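Local coordinates for levoglucosan dehydrogenase (Pseudarthrobacter phenanthrenivorans, PDB 6A3F), which catalyses the NAD(+)-dependent oxidation of levoglucosan to 3-dehydrolevoglucosan, at residues L193-L207 / P258-T270. Residues are numbered along the deposited sequence; the frame is centred on the assembly and turned at random.
With SO4 (sulfate ion), chain E.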
ATOM      1  N   LEU B 193       3.036  35.317   3.772  1.00 24.81           N
ATOM      2  CA  LEU B 193       1.866  35.805   3.055  1.00 29.18           C
ATOM      3  C   LEU B 193       2.293  36.148   1.632  1.00 37.56           C
ATOM      4  O   LEU B 193       3.007  37.113   1.431  1.00 51.90           O
ATOM      5  CB  LEU B 193       1.335  37.051   3.791  1.00 31.97           C
ATOM      6  CG  LEU B 193      -0.057  37.533   3.385  1.00 37.41           C
ATOM      7  CD1 LEU B 193      -1.138  36.566   3.845  1.00 33.93           C
ATOM      8  CD2 LEU B 193      -0.346  38.913   3.980  1.00 40.86           C
ATOM      9  N   SER B 194       1.925  35.307   0.674  1.00 33.38           N
ATOM     10  CA  SER B 194       2.205  35.514  -0.688  1.00 31.07           C
ATOM     11  C   SER B 194       0.879  35.786  -1.389  1.00 30.70           C
ATOM     12  O   SER B 194      -0.202  35.780  -0.733  1.00 33.84           O
ATOM     13  CB  SER B 194       2.914  34.323  -1.282  1.00 33.80           C
ATOM     14  OG  SER B 194       2.041  33.201  -1.338  1.00 34.21           O
ATOM     15  N   TRP B 195       0.959  35.986  -2.696  1.00 29.33           N
ATOM     16  CA  TRP B 195      -0.194  36.288  -3.505  1.00 31.49           C
ATOM     17  C   TRP B 195      -1.246  35.174  -3.414  1.00 29.43           C
ATOM     18  O   TRP B 195      -2.436  35.467  -3.599  1.00 27.76           O
ATOM     19  CB  TRP B 195       0.185  36.575  -4.951  1.00 30.75           C
ATOM     20  CG  TRP B 195       0.580  35.389  -5.782  1.00 30.05           C
ATOM     21  CD1 TRP B 195       1.855  34.951  -5.997  1.00 31.61           C
ATOM     22  CD2 TRP B 195      -0.284  34.501  -6.534  1.00 29.59           C
ATOM     23  NE1 TRP B 195       1.844  33.871  -6.839  1.00 31.13           N
ATOM     24  CE2 TRP B 195       0.552  33.562  -7.174  1.00 27.49           C
ATOM     25  CE3 TRP B 195      -1.675  34.412  -6.742  1.00 27.67           C
ATOM     26  CZ2 TRP B 195       0.052  32.538  -7.995  1.00 28.75           C
ATOM     27  CZ3 TRP B 195      -2.167  33.418  -7.564  1.00 31.87           C
ATOM     28  CH2 TRP B 195      -1.308  32.499  -8.198  1.00 27.95           C
ATOM     29  N   ARG B 196      -0.810  33.926  -3.215  1.00 26.72           N
ATOM     30  CA  ARG B 196      -1.767  32.807  -3.149  1.00 25.54           C
ATOM     31  C   ARG B 196      -2.644  32.913  -1.895  1.00 25.38           C
ATOM     32  O   ARG B 196      -3.651  32.193  -1.806  1.00 26.07           O
ATOM     33  CB  ARG B 196      -1.036  31.444  -3.129  1.00 27.28           C
ATOM     34  CG  ARG B 196      -0.308  31.093  -4.414  1.00 30.19           C
ATOM     35  CD  ARG B 196       0.275  29.689  -4.391  1.00 31.46           C
ATOM     36  NE  ARG B 196       0.748  29.336  -5.714  1.00 39.05           N
ATOM     37  CZ  ARG B 196       1.857  29.809  -6.257  1.00 42.20           C
ATOM     38  NH1 ARG B 196       2.644  30.609  -5.549  1.00 46.14           N
ATOM     39  NH2 ARG B 196       2.147  29.531  -7.519  1.00 37.08           N
ATOM     40  N   PHE B 197      -2.323  33.812  -0.944  1.00 25.18           N
ATOM     41  CA  PHE B 197      -3.150  33.994   0.227  1.00 25.30           C
ATOM     42  C   PHE B 197      -3.915  35.320   0.161  1.00 29.62           C
ATOM     43  O   PHE B 197      -4.486  35.715   1.179  1.00 30.85           O
ATOM     44  CB  PHE B 197      -2.315  33.874   1.504  1.00 26.59           C
ATOM     45  CG  PHE B 197      -1.702  32.509   1.668  1.00 25.77           C
ATOM     46  CD1 PHE B 197      -2.465  31.442   2.116  1.00 23.96           C
ATOM     47  CD2 PHE B 197      -0.394  32.265   1.283  1.00 27.62           C
ATOM     48  CE1 PHE B 197      -1.929  30.171   2.210  1.00 23.59           C
ATOM     49  CE2 PHE B 197       0.133  30.982   1.331  1.00 27.61           C
ATOM     50  CZ  PHE B 197      -0.630  29.937   1.801  1.00 24.71           C
ATOM     51  N   GLN B 198      -4.029  35.921  -1.018  1.00 31.46           N
ATOM     52  CA  GLN B 198      -4.609  37.283  -1.098  1.00 31.64           C
ATOM     53  C   GLN B 198      -5.771  37.271  -2.078  1.00 31.10           C
ATOM     54  O   GLN B 198      -5.548  37.149  -3.257  1.00 27.57           O
ATOM     55  CB  GLN B 198      -3.534  38.274  -1.546  1.00 33.95           C
ATOM     56  CG  GLN B 198      -2.397  38.389  -0.556  1.00 35.69           C
ATOM     57  CD  GLN B 198      -1.532  39.596  -0.795  1.00 45.84           C
ATOM     58  OE1 GLN B 198      -0.648  39.601  -1.661  1.00 50.50           O
ATOM     59  NE2 GLN B 198      -1.748  40.611   0.022  1.00 49.42           N
ATOM     60  N   LYS B 199      -7.000  37.454  -1.586  1.00 31.06           N
ATOM     61  CA  LYS B 199      -8.185  37.375  -2.418  1.00 29.86           C
ATOM     62  C   LYS B 199      -8.094  38.353  -3.594  1.00 28.20           C
ATOM     63  O   LYS B 199      -8.691  38.100  -4.636  1.00 31.18           O
ATOM     64  CB  LYS B 199      -9.412  37.654  -1.540  1.00 36.25           C
ATOM     65  CG  LYS B 199     -10.765  37.711  -2.231  1.00 39.83           C
ATOM     66  CD  LYS B 199     -11.860  37.951  -1.186  1.00 44.39           C
ATOM     67  CE  LYS B 199     -13.242  37.629  -1.685  1.00 50.79           C
ATOM     68  NZ  LYS B 199     -13.626  38.536  -2.792  1.00 51.87           N
ATOM     69  N   SER B 200      -7.429  39.490  -3.404  1.00 33.18           N
ATOM     70  CA  SER B 200      -7.376  40.567  -4.439  1.00 33.65           C
ATOM     71  C   SER B 200      -6.491  40.159  -5.633  1.00 35.47           C
ATOM     72  O   SER B 200      -6.671  40.689  -6.732  1.00 33.93           O
ATOM     73  CB  SER B 200      -6.933  41.902  -3.831  1.00 34.49           C
ATOM     74  OG  SER B 200      -5.608  41.821  -3.339  1.00 32.40           O
ATOM     75  N   ILE B 201      -5.606  39.165  -5.460  1.00 33.18           N
ATOM     76  CA  ILE B 201      -4.741  38.660  -6.561  1.00 32.35           C
ATOM     77  C   ILE B 201      -5.226  37.274  -7.015  1.00 28.90           C
ATOM     78  O   ILE B 201      -5.518  37.052  -8.187  1.00 31.52           O
ATOM     79  CB  ILE B 201      -3.280  38.655  -6.087  1.00 32.41           C
ATOM     80  CG1 ILE B 201      -2.890  40.028  -5.533  1.00 40.23           C
ATOM     81  CG2 ILE B 201      -2.338  38.232  -7.208  1.00 32.36           C
ATOM     82  CD1 ILE B 201      -3.018  41.132  -6.567  1.00 43.21           C
ATOM     83  N   ALA B 202      -5.350  36.365  -6.069  1.00 28.52           N
ATOM     84  CA  ALA B 202      -5.702  34.951  -6.386  1.00 27.15           C
ATOM     85  C   ALA B 202      -7.211  34.764  -6.589  1.00 29.30           C
ATOM     86  O   ALA B 202      -7.644  33.910  -7.375  1.00 31.03           O
ATOM     87  CB  ALA B 202      -5.193  34.070  -5.269  1.00 27.29           C
ATOM     88  N   GLY B 203      -8.041  35.524  -5.875  1.00 30.93           N
ATOM     89  CA  GLY B 203      -9.497  35.350  -6.001  1.00 30.92           C
ATOM     90  C   GLY B 203     -10.048  34.414  -4.942  1.00 32.61           C
ATOM     91  O   GLY B 203     -11.065  34.717  -4.291  1.00 33.54           O
ATOM     92  N   SER B 204      -9.360  33.279  -4.762  1.00 27.45           N
ATOM     93  CA  SER B 204      -9.642  32.307  -3.704  1.00 26.08           C
ATOM     94  C   SER B 204      -8.344  31.571  -3.365  1.00 22.38           C
ATOM     95  O   SER B 204      -7.358  31.832  -3.983  1.00 24.66           O
ATOM     96  CB  SER B 204     -10.742  31.332  -4.121  1.00 25.95           C
ATOM     97  OG  SER B 204     -10.325  30.546  -5.249  1.00 25.15           O
ATOM     98  N   GLY B 205      -8.388  30.663  -2.388  1.00 22.94           N
ATOM     99  CA  GLY B 205      -7.213  29.971  -1.851  1.00 24.20           C
ATOM    100  C   GLY B 205      -7.145  28.542  -2.369  1.00 20.98           C
ATOM    101  O   GLY B 205      -6.949  28.370  -3.570  1.00 22.35           O
ATOM    102  N   ALA B 206      -7.408  27.568  -1.501  1.00 21.54           N
ATOM    103  CA  ALA B 206      -7.435  26.131  -1.929  1.00 21.20           C
ATOM    104  C   ALA B 206      -8.449  25.919  -3.056  1.00 21.98           C
ATOM    105  O   ALA B 206      -8.154  25.227  -4.056  1.00 22.75           O
ATOM    106  CB  ALA B 206      -7.729  25.254  -0.751  1.00 25.35           C
ATOM    107  N   LEU B 207      -9.613  26.553  -2.953  1.00 19.30           N
ATOM    108  CA  LEU B 207     -10.631  26.413  -3.976  1.00 21.02           C
ATOM    109  C   LEU B 207     -10.052  26.637  -5.385  1.00 24.15           C
ATOM    110  O   LEU B 207     -10.109  25.740  -6.212  1.00 22.03           O
ATOM    111  CB  LEU B 207     -11.774  27.379  -3.664  1.00 22.46           C
ATOM    112  CG  LEU B 207     -12.862  27.418  -4.722  1.00 22.80           C
ATOM    113  CD1 LEU B 207     -13.487  26.044  -4.933  1.00 22.39           C
ATOM    114  CD2 LEU B 207     -13.919  28.449  -4.371  1.00 24.82           C
ATOM    115  N   PRO B 258       5.819  42.752   9.096  1.00 24.74           N
ATOM    116  CA  PRO B 258       4.518  42.719   9.690  1.00 25.98           C
ATOM    117  C   PRO B 258       3.641  41.517   9.306  1.00 24.64           C
ATOM    118  O   PRO B 258       3.733  41.020   8.195  1.00 25.45           O
ATOM    119  CB  PRO B 258       3.828  43.976   9.129  1.00 25.50           C
ATOM    120  CG  PRO B 258       4.986  44.912   8.899  1.00 25.49           C
ATOM    121  CD  PRO B 258       6.084  44.007   8.399  1.00 25.02           C
ATOM    122  N   LYS B 259       2.777  41.088  10.219  1.00 29.31           N
ATOM    123  CA  LYS B 259       1.742  40.114   9.857  1.00 33.21           C
ATOM    124  C   LYS B 259       0.646  40.781   9.033  1.00 34.46           C
ATOM    125  O   LYS B 259       0.298  41.935   9.266  1.00 32.87           O
ATOM    126  CB  LYS B 259       1.034  39.565  11.093  1.00 37.83           C
ATOM    127  CG  LYS B 259       1.920  38.904  12.126  1.00 40.22           C
ATOM    128  CD  LYS B 259       2.525  37.637  11.654  1.00 43.39           C
ATOM    129  CE  LYS B 259       3.382  37.013  12.729  1.00 50.39           C
ATOM    130  NZ  LYS B 259       2.556  36.426  13.804  1.00 60.24           N
ATOM    131  N   GLY B 260       0.042  40.012   8.143  1.00 29.14           N
ATOM    132  CA  GLY B 260      -1.124  40.431   7.374  1.00 32.14           C
ATOM    133  C   GLY B 260      -2.156  39.301   7.342  1.00 34.93           C
ATOM    134  O   GLY B 260      -1.809  38.166   7.678  1.00 28.74           O
ATOM    135  N   PRO B 261      -3.419  39.624   7.035  1.00 32.15           N
ATOM    136  CA  PRO B 261      -4.465  38.628   7.165  1.00 34.39           C
ATOM    137  C   PRO B 261      -4.550  37.786   5.890  1.00 27.17           C
ATOM    138  O   PRO B 261      -4.274  38.228   4.793  1.00 25.91           O
ATOM    139  CB  PRO B 261      -5.781  39.422   7.365  1.00 35.69           C
ATOM    140  CG  PRO B 261      -5.530  40.670   6.527  1.00 37.66           C
ATOM    141  CD  PRO B 261      -4.036  40.942   6.716  1.00 38.83           C
ATOM    142  N   VAL B 262      -4.978  36.544   6.090  1.00 29.61           N
ATOM    143  CA  VAL B 262      -5.306  35.673   4.980  1.00 26.33           C
ATOM    144  C   VAL B 262      -6.815  35.783   4.772  1.00 23.42           C
ATOM    145  O   VAL B 262      -7.579  35.343   5.651  1.00 27.71           O
ATOM    146  CB  VAL B 262      -4.883  34.225   5.308  1.00 25.29           C
ATOM    147  CG1 VAL B 262      -5.392  33.257   4.243  1.00 26.36           C
ATOM    148  CG2 VAL B 262      -3.370  34.100   5.534  1.00 26.71           C
ATOM    149  N   ASP B 263      -7.237  36.235   3.616  1.00 24.43           N
ATOM    150  CA  ASP B 263      -8.674  36.447   3.410  1.00 28.00           C
ATOM    151  C   ASP B 263      -9.178  35.488   2.372  1.00 30.17           C
ATOM    152  O   ASP B 263     -10.057  35.846   1.566  1.00 27.98           O
ATOM    153  CB  ASP B 263      -8.954  37.885   2.995  1.00 31.58           C
ATOM    154  CG  ASP B 263      -8.180  38.296   1.744  1.00 38.78           C
ATOM    155  OD1 ASP B 263      -7.337  37.512   1.215  1.00 35.32           O
ATOM    156  OD2 ASP B 263      -8.407  39.427   1.277  1.00 36.14           O
ATOM    157  N   VAL B 264      -8.558  34.299   2.332  1.00 27.94           N
ATOM    158  CA  VAL B 264      -9.030  33.271   1.446  1.00 24.53           C
ATOM    159  C   VAL B 264      -9.149  32.003   2.263  1.00 23.00           C
ATOM    160  O   VAL B 264      -8.685  31.963   3.363  1.00 22.93           O
ATOM    161  CB  VAL B 264      -8.107  33.042   0.243  1.00 24.69           C
ATOM    162  CG1 VAL B 264      -8.114  34.241  -0.671  1.00 27.83           C
ATOM    163  CG2 VAL B 264      -6.705  32.654   0.675  1.00 25.01           C
ATOM    164  N   ASP B 265      -9.748  30.994   1.624  1.00 23.46           N
ATOM    165  CA  ASP B 265      -9.950  29.704   2.206  1.00 22.80           C
ATOM    166  C   ASP B 265      -8.635  28.888   2.172  1.00 21.00           C
ATOM    167  O   ASP B 265      -7.965  28.902   1.149  1.00 22.30           O
ATOM    168  CB  ASP B 265     -11.045  29.000   1.376  1.00 21.32           C
ATOM    169  CG  ASP B 265     -10.669  28.830  -0.090  1.00 22.38           C
ATOM    170  OD1 ASP B 265     -10.638  29.818  -0.838  1.00 22.93           O
ATOM    171  OD2 ASP B 265     -10.407  27.678  -0.541  1.00 23.61           O
ATOM    172  N   ASP B 266      -8.329  28.219   3.282  1.00 21.14           N
ATOM    173  CA  ASP B 266      -7.292  27.169   3.369  1.00 22.62           C
ATOM    174  C   ASP B 266      -7.862  25.784   2.961  1.00 23.46           C
ATOM    175  O   ASP B 266      -7.104  24.871   2.593  1.00 21.85           O
ATOM    176  CB  ASP B 266      -6.749  27.038   4.782  1.00 22.77           C
ATOM    177  CG  ASP B 266      -5.796  28.191   5.163  1.00 21.87           C
ATOM    178  OD1 ASP B 266      -5.098  28.765   4.279  1.00 22.40           O
ATOM    179  OD2 ASP B 266      -5.807  28.472   6.394  1.00 24.27           O
ATOM    180  N   GLU B 267      -9.190  25.684   2.958  1.00 22.65           N
ATOM    181  CA  GLU B 267      -9.865  24.399   2.834  1.00 22.56           C
ATOM    182  C   GLU B 267     -11.284  24.606   2.317  1.00 23.40           C
ATOM    183  O   GLU B 267     -11.956  25.576   2.733  1.00 20.87           O
ATOM    184  CB  GLU B 267      -9.893  23.685   4.181  1.00 19.78           C
ATOM    185  CG  GLU B 267     -10.524  22.294   4.125  1.00 22.52           C
ATOM    186  CD  GLU B 267     -10.212  21.408   5.321  1.00 22.84           C
ATOM    187  OE1 GLU B 267      -9.157  21.580   5.901  1.00 22.41           O
ATOM    188  OE2 GLU B 267     -11.049  20.543   5.681  1.00 25.80           O
ATOM    189  N   VAL B 268     -11.694  23.714   1.388  1.00 22.13           N
ATOM    190  CA  VAL B 268     -13.019  23.716   0.866  1.00 22.58           C
ATOM    191  C   VAL B 268     -13.550  22.280   0.907  1.00 22.38           C
ATOM    192  O   VAL B 268     -12.842  21.350   0.551  1.00 18.99           O
ATOM    193  CB  VAL B 268     -13.085  24.295  -0.558  1.00 23.17           C
ATOM    194  CG1 VAL B 268     -12.170  23.585  -1.542  1.00 23.77           C
ATOM    195  CG2 VAL B 268     -14.515  24.306  -1.087  1.00 23.27           C
ATOM    196  N   MET B 269     -14.766  22.092   1.401  1.00 20.86           N
ATOM    197  CA  MET B 269     -15.479  20.867   1.061  1.00 22.24           C
ATOM    198  C   MET B 269     -16.831  21.214   0.449  1.00 24.38           C
ATOM    199  O   MET B 269     -17.477  22.188   0.852  1.00 23.84           O
ATOM    200  CB  MET B 269     -15.634  19.931   2.266  1.00 25.18           C
ATOM    201  CG  MET B 269     -16.567  20.372   3.351  1.00 27.20           C
ATOM    202  SD  MET B 269     -16.684  19.239   4.798  1.00 29.27           S
ATOM    203  CE  MET B 269     -17.376  20.370   6.005  1.00 32.75           C
ATOM    204  N   THR B 270     -17.238  20.428  -0.540  1.00 22.60           N
ATOM    205  CA  THR B 270     -18.514  20.690  -1.189  1.00 22.56           C
ATOM    206  C   THR B 270     -19.153  19.354  -1.544  1.00 23.73           C
ATOM    207  O   THR B 270     -18.446  18.461  -2.078  1.00 20.52           O
ATOM    208  CB  THR B 270     -18.347  21.596  -2.410  1.00 24.11           C
ATOM    209  OG1 THR B 270     -19.663  21.932  -2.880  1.00 22.85           O
ATOM    210  CG2 THR B 270     -17.542  20.976  -3.536  1.00 25.38           C
TER
HETATM  211  S   SO4 E 401       4.749  31.981  -8.335  1.00 84.96           S
HETATM  212  O1  SO4 E 401       3.757  31.248  -9.165  1.00 81.75           O
HETATM  213  O2  SO4 E 401       4.628  31.576  -6.901  1.00 73.69           O
HETATM  214  O3  SO4 E 401       6.132  31.694  -8.847  1.00 72.94           O
HETATM  215  O4  SO4 E 401       4.430  33.432  -8.458  1.00 71.92           O
HETATM  216  O   HOH W   1      -6.951  40.621  -0.557  1.00 36.47           O
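Gly260 meets Leu193 first: Leu193 CD2 rests against Gly260 CA. The other methyl, Leu193 CD1, reaches Val262 CG2 at 3.7 Å. Val262 also lies alongside Phe197, with Val262 CG1 at the ring edge, 4.0 Å from Phe197 CD1. Asp263 holds the chain at Lys199 and Ser200. Asp263 OD1 accepts from Lys199 N at 2.8 Å, on the syn side but 30° out of the carboxylate plane. OD2 accepts from a water that in turn accepts from Ser200 N, so one oxygen holds the backbone directly and the other through water. Val264 points into the loop. Val264 CG1 touches Lys199 N and CA, and Val264 CG2 packs on Gly205 CA at 3.7 Å. On the same loop Trp195 and Arg196, both NADH-binding residues and Arg196 also a levoglucosan-binding one, hold a sulfate, probably from the crystallisation liquor.

Asp265 grips the start of helix 206-221 with three bonds. Asp265 OD1 is met by Gly205 N from above the carboxylate plane, at 2.9 Å. Asp265 OD2 offers its syn lone pair to Leu207 N at 2.8 Å. Asp265 O takes Ala206 N at 3.0 Å. With chi1 at 60°, CG sits between backbone N and carbonyl carbon, which turns the carboxylate to the helix start. Gly205 N and Leu207 N probably stabilise its negative charge.

Asp266 turns to Trp235 N, and with Glu267 forms a classic beta bulge opposite Ser233. Val268 then packs between Leu207, strand 225-233 and helix 380-399, in the sheet of the C-terminal domain.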